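Local coordinates for protein major allergen Alt a 1 subunit (Alternaria alternata, PDB 4AUD) that is a secreted major allergen and may bind and inhibit the beta-glucanase activity of host plant thaumatin-like proteins, at residues N29-N34 / D52-H57; E17-K22 / V112-A117. The protein carries 1 engineered substitution. All coordinates share one frame; numbering follows the deposited sequence.

Contact 1: residues N29-N34 / D52-H57. Engineered in segment 52-57: Met54 (natural residue Leu).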
ATOM      1  N   ASN A  29      16.416  27.379   4.829  1.00 35.46           N
ATOM      2  CA  ASN A  29      17.183  27.943   5.931  1.00 36.98           C
ATOM      3  C   ASN A  29      16.566  27.457   7.242  1.00 40.06           C
ATOM      4  O   ASN A  29      16.953  27.865   8.341  1.00 44.48           O
ATOM      5  CB  ASN A  29      17.236  29.474   5.846  1.00 43.46           C
ATOM      6  CG  ASN A  29      15.954  30.150   6.343  1.00 47.16           C
ATOM      7  OD1 ASN A  29      14.872  29.564   6.329  1.00 44.21           O
ATOM      8  ND2 ASN A  29      16.080  31.401   6.776  1.00 48.63           N
ATOM      9  N   SER A  30      15.587  26.571   7.100  1.00 39.75           N
ATOM     10  CA  SER A  30      14.899  25.967   8.247  1.00 40.16           C
ATOM     11  C   SER A  30      14.180  24.687   7.799  1.00 40.21           C
ATOM     12  O   SER A  30      13.601  24.658   6.709  1.00 33.48           O
ATOM     13  CB  SER A  30      13.904  26.961   8.837  1.00 39.07           C
ATOM     14  OG  SER A  30      13.084  26.334   9.793  1.00 52.46           O
ATOM     15  N   LEU A  31      14.259  23.625   8.608  1.00 31.49           N
ATOM     16  CA  LEU A  31      13.575  22.361   8.300  1.00 38.85           C
ATOM     17  C   LEU A  31      13.194  21.620   9.563  1.00 43.64           C
ATOM     18  O   LEU A  31      13.918  21.644  10.553  1.00 47.49           O
ATOM     19  CB  LEU A  31      14.434  21.420   7.470  1.00 29.74           C
ATOM     20  CG  LEU A  31      14.665  21.616   5.981  1.00 49.56           C
ATOM     21  CD1 LEU A  31      15.804  20.707   5.558  1.00 43.90           C
ATOM     22  CD2 LEU A  31      13.408  21.318   5.170  1.00 50.37           C
ATOM     23  N   GLY A  32      12.069  20.920   9.509  1.00 45.94           N
ATOM     24  CA  GLY A  32      11.579  20.221  10.679  1.00 50.49           C
ATOM     25  C   GLY A  32      10.391  19.318  10.424  1.00 47.91           C
ATOM     26  O   GLY A  32       9.695  19.435   9.417  1.00 45.04           O
ATOM     27  N   PHE A  33      10.166  18.404  11.357  1.00 46.10           N
ATOM     28  CA  PHE A  33       9.049  17.491  11.272  1.00 44.56           C
ATOM     29  C   PHE A  33       8.825  16.887  12.648  1.00 41.13           C
ATOM     30  O   PHE A  33       9.601  17.104  13.579  1.00 34.45           O
ATOM     31  CB  PHE A  33       9.370  16.398  10.274  1.00 45.30           C
ATOM     32  CG  PHE A  33      10.686  15.750  10.529  1.00 45.46           C
ATOM     33  CD1 PHE A  33      10.789  14.692  11.414  1.00 46.78           C
ATOM     34  CD2 PHE A  33      11.837  16.224   9.909  1.00 45.52           C
ATOM     35  CE1 PHE A  33      12.022  14.107  11.668  1.00 51.93           C
ATOM     36  CE2 PHE A  33      13.079  15.648  10.156  1.00 44.46           C
ATOM     37  CZ  PHE A  33      13.174  14.589  11.042  1.00 46.21           C
ATOM     38  N   ASN A  34       7.760  16.111  12.764  1.00 40.60           N
ATOM     39  CA  ASN A  34       7.405  15.515  14.023  1.00 33.62           C
ATOM     40  C   ASN A  34       7.563  14.017  13.961  1.00 32.84           C
ATOM     41  O   ASN A  34       7.284  13.392  12.932  1.00 33.55           O
ATOM     42  CB  ASN A  34       5.965  15.857  14.358  1.00 38.67           C
ATOM     43  CG  ASN A  34       5.558  15.331  15.698  1.00 48.74           C
ATOM     44  OD1 ASN A  34       4.872  14.302  15.804  1.00 44.76           O
ATOM     45  ND2 ASN A  34       6.006  16.012  16.745  1.00 51.46           N
ATOM     46  N   ASP A  52      21.996  29.326   7.954  1.00 55.52           N
ATOM     47  CA  ASP A  52      21.892  30.502   7.101  1.00 58.63           C
ATOM     48  C   ASP A  52      21.388  30.090   5.725  1.00 50.42           C
ATOM     49  O   ASP A  52      20.397  30.635   5.225  1.00 46.93           O
ATOM     50  CB  ASP A  52      23.242  31.207   6.998  1.00 74.39           C
ATOM     51  CG  ASP A  52      23.765  31.674   8.348  1.00 90.74           C
ATOM     52  OD1 ASP A  52      23.042  31.536   9.359  1.00 93.96           O
ATOM     53  OD2 ASP A  52      24.892  32.214   8.389  1.00 98.84           O
ATOM     54  N   LYS A  53      22.088  29.118   5.141  1.00 51.37           N
ATOM     55  CA  LYS A  53      21.655  28.390   3.946  1.00 52.50           C
ATOM     56  C   LYS A  53      21.934  26.920   4.181  1.00 48.69           C
ATOM     57  O   LYS A  53      23.077  26.524   4.281  1.00 48.73           O
ATOM     58  CB  LYS A  53      22.447  28.814   2.703  1.00 56.11           C
ATOM     59  CG  LYS A  53      22.214  30.240   2.260  1.00 64.82           C
ATOM     60  CD  LYS A  53      22.980  30.566   0.999  1.00 71.14           C
ATOM     61  CE  LYS A  53      22.879  32.050   0.682  1.00 84.79           C
ATOM     62  NZ  LYS A  53      23.589  32.450  -0.572  1.00 92.85           N
HETATM   63  N   MSE A  54      20.901  26.097   4.251  1.00 51.97           N
HETATM   64  CA  MSE A  54      21.116  24.669   4.437  1.00 48.38           C
HETATM   65  C   MSE A  54      21.463  23.951   3.147  1.00 45.27           C
HETATM   66  O   MSE A  54      20.976  24.302   2.082  1.00 45.35           O
HETATM   67  CB  MSE A  54      19.885  24.050   5.056  1.00 53.73           C
HETATM   68  CG  MSE A  54      19.427  24.790   6.306  1.00 63.74           C
HETATM   69 SE   MSE A  54      17.990  23.871   7.254  1.00 93.32          SE
HETATM   70  CE  MSE A  54      19.021  22.400   7.978  1.00 72.43           C
ATOM     71  N   GLU A  55      22.315  22.941   3.258  1.00 52.36           N
ATOM     72  CA  GLU A  55      22.736  22.137   2.118  1.00 56.67           C
ATOM     73  C   GLU A  55      21.997  20.803   2.115  1.00 58.37           C
ATOM     74  O   GLU A  55      21.709  20.242   3.173  1.00 63.11           O
ATOM     75  CB  GLU A  55      24.239  21.859   2.207  1.00 63.75           C
ATOM     76  CG  GLU A  55      25.120  23.090   2.366  1.00 72.46           C
ATOM     77  CD  GLU A  55      26.550  22.739   2.779  1.00 84.92           C
ATOM     78  OE1 GLU A  55      27.097  21.740   2.251  1.00 88.88           O
ATOM     79  OE2 GLU A  55      27.124  23.453   3.642  1.00 84.50           O
ATOM     80  N   ASP A  56      21.697  20.286   0.928  1.00 56.33           N
ATOM     81  CA  ASP A  56      21.189  18.919   0.821  1.00 56.76           C
ATOM     82  C   ASP A  56      22.267  17.935   1.262  1.00 54.07           C
ATOM     83  O   ASP A  56      23.457  18.263   1.249  1.00 52.51           O
ATOM     84  CB  ASP A  56      20.728  18.605  -0.608  1.00 58.68           C
ATOM     85  CG  ASP A  56      19.518  19.437  -1.036  1.00 72.67           C
ATOM     86  OD1 ASP A  56      18.806  19.998  -0.159  1.00 74.30           O
ATOM     87  OD2 ASP A  56      19.274  19.519  -2.259  1.00 78.45           O
ATOM     88  N   HIS A  57      21.852  16.744   1.679  1.00 54.31           N
ATOM     89  CA  HIS A  57      22.803  15.672   1.971  1.00 58.30           C
ATOM     90  C   HIS A  57      23.884  16.066   2.972  1.00 56.08           C
ATOM     91  O   HIS A  57      25.068  15.824   2.757  1.00 58.69           O
ATOM     92  CB  HIS A  57      23.445  15.188   0.679  1.00 58.85           C
ATOM     93  CG  HIS A  57      22.453  14.877  -0.385  1.00 62.32           C
ATOM     94  ND1 HIS A  57      22.608  15.271  -1.698  1.00 63.30           N
ATOM     95  CD2 HIS A  57      21.267  14.232  -0.323  1.00 66.85           C
ATOM     96  CE1 HIS A  57      21.568  14.868  -2.401  1.00 68.89           C
ATOM     97  NE2 HIS A  57      20.738  14.235  -1.591  1.00 75.18           N
TER

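Contact 2: residues E17-K22 / V112-A117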
ATOM      1  N   GLU A  17       3.912  16.422   9.854  1.00 49.71           N
ATOM      2  CA  GLU A  17       4.095  17.857  10.075  1.00 50.74           C
ATOM      3  C   GLU A  17       5.412  18.404   9.537  1.00 47.61           C
ATOM      4  O   GLU A  17       6.036  19.253  10.164  1.00 46.74           O
ATOM      5  CB  GLU A  17       3.971  18.194  11.556  1.00 57.48           C
ATOM      6  CG  GLU A  17       2.614  17.907  12.146  1.00 70.29           C
ATOM      7  CD  GLU A  17       2.649  17.816  13.666  1.00 82.57           C
ATOM      8  OE1 GLU A  17       3.501  18.500  14.279  1.00 79.60           O
ATOM      9  OE2 GLU A  17       1.832  17.049  14.238  1.00 90.89           O
ATOM     10  N   PHE A  18       5.827  17.916   8.374  1.00 43.53           N
ATOM     11  CA  PHE A  18       7.005  18.434   7.702  1.00 40.38           C
ATOM     12  C   PHE A  18       6.860  19.924   7.412  1.00 41.01           C
ATOM     13  O   PHE A  18       5.805  20.361   6.939  1.00 36.55           O
ATOM     14  CB  PHE A  18       7.223  17.690   6.382  1.00 43.67           C
ATOM     15  CG  PHE A  18       8.306  18.282   5.526  1.00 43.14           C
ATOM     16  CD1 PHE A  18       9.646  18.109   5.857  1.00 39.45           C
ATOM     17  CD2 PHE A  18       7.990  19.026   4.402  1.00 49.59           C
ATOM     18  CE1 PHE A  18      10.649  18.652   5.072  1.00 38.65           C
ATOM     19  CE2 PHE A  18       8.996  19.594   3.605  1.00 50.26           C
ATOM     20  CZ  PHE A  18      10.324  19.400   3.940  1.00 47.70           C
ATOM     21  N   TYR A  19       7.933  20.683   7.673  1.00 42.14           N
ATOM     22  CA  TYR A  19       7.965  22.147   7.519  1.00 43.84           C
ATOM     23  C   TYR A  19       9.348  22.652   7.147  1.00 50.11           C
ATOM     24  O   TYR A  19      10.318  22.369   7.838  1.00 54.47           O
ATOM     25  CB  TYR A  19       7.554  22.833   8.822  1.00 48.90           C
ATOM     26  CG  TYR A  19       7.212  24.311   8.709  1.00 58.35           C
ATOM     27  CD1 TYR A  19       8.212  25.285   8.653  1.00 63.03           C
ATOM     28  CD2 TYR A  19       5.881  24.736   8.697  1.00 65.51           C
ATOM     29  CE1 TYR A  19       7.897  26.647   8.561  1.00 66.95           C
ATOM     30  CE2 TYR A  19       5.553  26.088   8.614  1.00 70.56           C
ATOM     31  CZ  TYR A  19       6.563  27.040   8.544  1.00 74.45           C
ATOM     32  OH  TYR A  19       6.229  28.382   8.461  1.00 80.12           O
ATOM     33  N   GLY A  20       9.430  23.415   6.061  1.00 54.42           N
ATOM     34  CA  GLY A  20      10.672  24.058   5.659  1.00 52.51           C
ATOM     35  C   GLY A  20      10.420  25.478   5.180  1.00 51.69           C
ATOM     36  O   GLY A  20       9.298  25.804   4.792  1.00 56.58           O
ATOM     37  N   ARG A  21      11.448  26.326   5.218  1.00 48.15           N
ATOM     38  CA  ARG A  21      11.346  27.699   4.704  1.00 41.21           C
ATOM     39  C   ARG A  21      12.401  27.915   3.626  1.00 39.66           C
ATOM     40  O   ARG A  21      13.590  27.655   3.856  1.00 42.62           O
ATOM     41  CB  ARG A  21      11.537  28.724   5.829  1.00 44.94           C
ATOM     42  CG  ARG A  21      11.081  30.153   5.523  1.00 51.24           C
ATOM     43  CD  ARG A  21       9.567  30.265   5.721  1.00 60.61           C
ATOM     44  NE  ARG A  21       9.047  31.624   5.595  1.00 62.60           N
ATOM     45  CZ  ARG A  21       8.201  32.169   6.457  1.00 66.39           C
ATOM     46  NH1 ARG A  21       7.791  31.469   7.506  1.00 70.78           N
ATOM     47  NH2 ARG A  21       7.766  33.410   6.280  1.00 68.90           N
ATOM     48  N   LYS A  22      11.962  28.361   2.447  1.00 35.03           N
ATOM     49  CA  LYS A  22      12.878  28.787   1.396  1.00 40.08           C
ATOM     50  C   LYS A  22      12.812  30.300   1.300  1.00 43.01           C
ATOM     51  O   LYS A  22      11.929  30.839   0.631  1.00 41.98           O
ATOM     52  CB  LYS A  22      12.482  28.183   0.067  1.00 39.31           C
ATOM     53  CG  LYS A  22      12.544  26.685   0.007  1.00 42.75           C
ATOM     54  CD  LYS A  22      12.045  26.246  -1.355  1.00 55.07           C
ATOM     55  CE  LYS A  22      12.162  24.758  -1.562  1.00 66.86           C
ATOM     56  NZ  LYS A  22      11.843  24.456  -2.980  1.00 76.77           N
ATOM     57  N   VAL A 112       7.080  28.869   1.850  1.00 40.37           N
ATOM     58  CA  VAL A 112       6.835  27.931   2.948  1.00 37.76           C
ATOM     59  C   VAL A 112       6.458  26.567   2.379  1.00 37.09           C
ATOM     60  O   VAL A 112       5.578  26.467   1.530  1.00 44.69           O
ATOM     61  CB  VAL A 112       5.683  28.427   3.873  1.00 54.60           C
ATOM     62  CG1 VAL A 112       5.276  27.349   4.841  1.00 56.63           C
ATOM     63  CG2 VAL A 112       6.109  29.647   4.643  1.00 53.96           C
ATOM     64  N   CYS A 113       7.131  25.522   2.849  1.00 39.93           N
ATOM     65  CA  CYS A 113       6.852  24.151   2.424  1.00 44.66           C
ATOM     66  C   CYS A 113       6.197  23.323   3.528  1.00 53.90           C
ATOM     67  O   CYS A 113       6.658  23.315   4.666  1.00 62.07           O
ATOM     68  CB  CYS A 113       8.137  23.463   1.945  1.00 43.64           C
ATOM     69  SG  CYS A 113       8.674  24.042   0.326  1.00115.74           S
ATOM     70  N   GLN A 114       5.123  22.624   3.182  1.00 51.73           N
ATOM     71  CA  GLN A 114       4.394  21.792   4.127  1.00 47.63           C
ATOM     72  C   GLN A 114       4.293  20.379   3.582  1.00 47.02           C
ATOM     73  O   GLN A 114       4.051  20.196   2.391  1.00 48.21           O
ATOM     74  CB  GLN A 114       2.974  22.322   4.295  1.00 52.14           C
ATOM     75  CG  GLN A 114       2.602  22.725   5.700  1.00 68.34           C
ATOM     76  CD  GLN A 114       2.287  24.204   5.816  1.00 83.49           C
ATOM     77  OE1 GLN A 114       1.770  24.828   4.877  1.00 91.09           O
ATOM     78  NE2 GLN A 114       2.604  24.778   6.970  1.00 84.32           N
ATOM     79  N   GLY A 115       4.455  19.389   4.454  1.00 40.71           N
ATOM     80  CA  GLY A 115       4.142  18.014   4.115  1.00 38.43           C
ATOM     81  C   GLY A 115       2.672  17.840   3.758  1.00 42.00           C
ATOM     82  O   GLY A 115       1.800  18.517   4.309  1.00 49.80           O
ATOM     83  N   VAL A 116       2.397  16.936   2.826  1.00 38.37           N
ATOM     84  CA  VAL A 116       1.027  16.626   2.454  1.00 39.32           C
ATOM     85  C   VAL A 116       0.689  15.153   2.680  1.00 40.93           C
ATOM     86  O   VAL A 116      -0.382  14.699   2.296  1.00 46.45           O
ATOM     87  CB  VAL A 116       0.758  16.975   0.980  1.00 38.82           C
ATOM     88  CG1 VAL A 116       0.995  18.447   0.741  1.00 34.97           C
ATOM     89  CG2 VAL A 116       1.637  16.129   0.054  1.00 35.34           C
ATOM     90  N   ALA A 117       1.596  14.410   3.302  1.00 41.31           N
ATOM     91  CA  ALA A 117       1.382  12.982   3.521  1.00 47.28           C
ATOM     92  C   ALA A 117       2.244  12.484   4.665  1.00 47.66           C
ATOM     93  O   ALA A 117       3.400  12.856   4.772  1.00 43.67           O
ATOM     94  CB  ALA A 117       1.686  12.181   2.241  1.00 29.55           C
TER

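Contact 1: residues N29-N34 / D52-H57
Met54 reaches across to the backbone at Asn29, Ser30 and Leu31. It is an engineered residue, leucine in the natural sequence, and is present as selenomethionine. Met54 SE lies 3.6 Å from Ser30 N, and Met54 SE lies 3.9 Å from Asn29 C. The preceding carbon takes part too: Met54 CG is 3.9 Å from Asn29 CA. The first torsion sets CG beside the backbone N of Met54 (chi1 -51°), and the chain runs extended to SE. It then bends at chi3 (72°).

Leu31 supplies the apolar side-chain partner. Its CB points toward 52-57, and CD1 comes 4.2 Å from Met54 SE. At the other end of the contact, Asn29 CB packs 3.4 Å from the backbone O of Asp52. The segments are held by van der Waals packing, with no hydrogen bonds between them. The nearest CA atoms across the segments are those of Asn29 and Lys53, 4.9 Å apart. The area buried is small, 209 Å² over both sides.

The fold is an all-beta, antiparallel one. Residues 30-34 belong to the strand 30-36. Residues 52-57 lie in the loop that follows the next strand, 44-50. The loop therefore folds back past strand 44-50 to pack on the strand before that one, around residues 29-31.

Strand 30-36 has its backbone bonds on two sides. Ser30 and Gly32 pair with Arg21 and Tyr19 of strand 12-22, while Leu31 and Phe33 pair with Ala49 and Cys47 of strand 44-50. The Leu31 side chain also touches Phe18, and Met54 also touches Ala49. Farther along the loop, the Glu55 backbone N bonds to the hydroxyl of Tyr60, and Asp56 OD2 bonds to Ser74 OG.

Contact 2: residues E17-K22 / V112-A117
Gly20 and Cys113 form an antiparallel hydrogen-bonded pair. Cys113 N donates to Gly20 O at 2.9 Å, nearly straight at 174°. Gly20 N donates to Cys113 O at 3.1 Å. A third bond runs from Gly115 N to Phe18 O at 3.0 Å, with the donor well above the carbonyl plane. Two acceptors also receive CA-H...O contacts: Phe18 O from Gln114 CA, and Cys113 O from Tyr19 CA.

Tyr19, Arg21, Val112 and Gln114 share one face of the sheet. Val112 CG2 sits 3.7 Å from Arg21 NE, over one face of the guanidinium. The bend at chi2 (81°) brings that group back over the valine. Its charge is met by Asp110, in a salt bridge through NH2. Val112 CG1 touches the Tyr19 ring at CZ, 3.9 Å away. Gln114 lies beside Tyr19 and points the same way, with its NE2 3.6 Å from Tyr19 CE2 and the two planes 70° apart. Its OE1 accepts a bond from Arg102.

Cys113 points to the other face, where its SG is 4.0 Å from Lys22 CE and forms a disulfide with Cys101. The Phe18 ring has Gly115 N at its edge. This is the pairing of the first and last strands of the antiparallel Alt a 1 beta-barrel.

Overall arrangement
The centres of contact 1 and contact 2 lie about 11 Å apart. Strands of both contacts belong to one antiparallel sheet. In it, strand 30-36 of contact 1 neighbours strand 12-22 of contact 2, which has strand 111-126 on its other side. The two contacts meet directly through probable hydrogen bonds, Tyr19 N to Gly32 O and Asn29 N to Arg21 O. Both segments of contact 1 fall in the 89 residues that separate the two halves of contact 2. Contact 2 joins strands from near the two ends of the chain, whereas contact 1 is more local, packing a loop onto a strand. Together they link 52-57 to 112-117 through two adjoining strands.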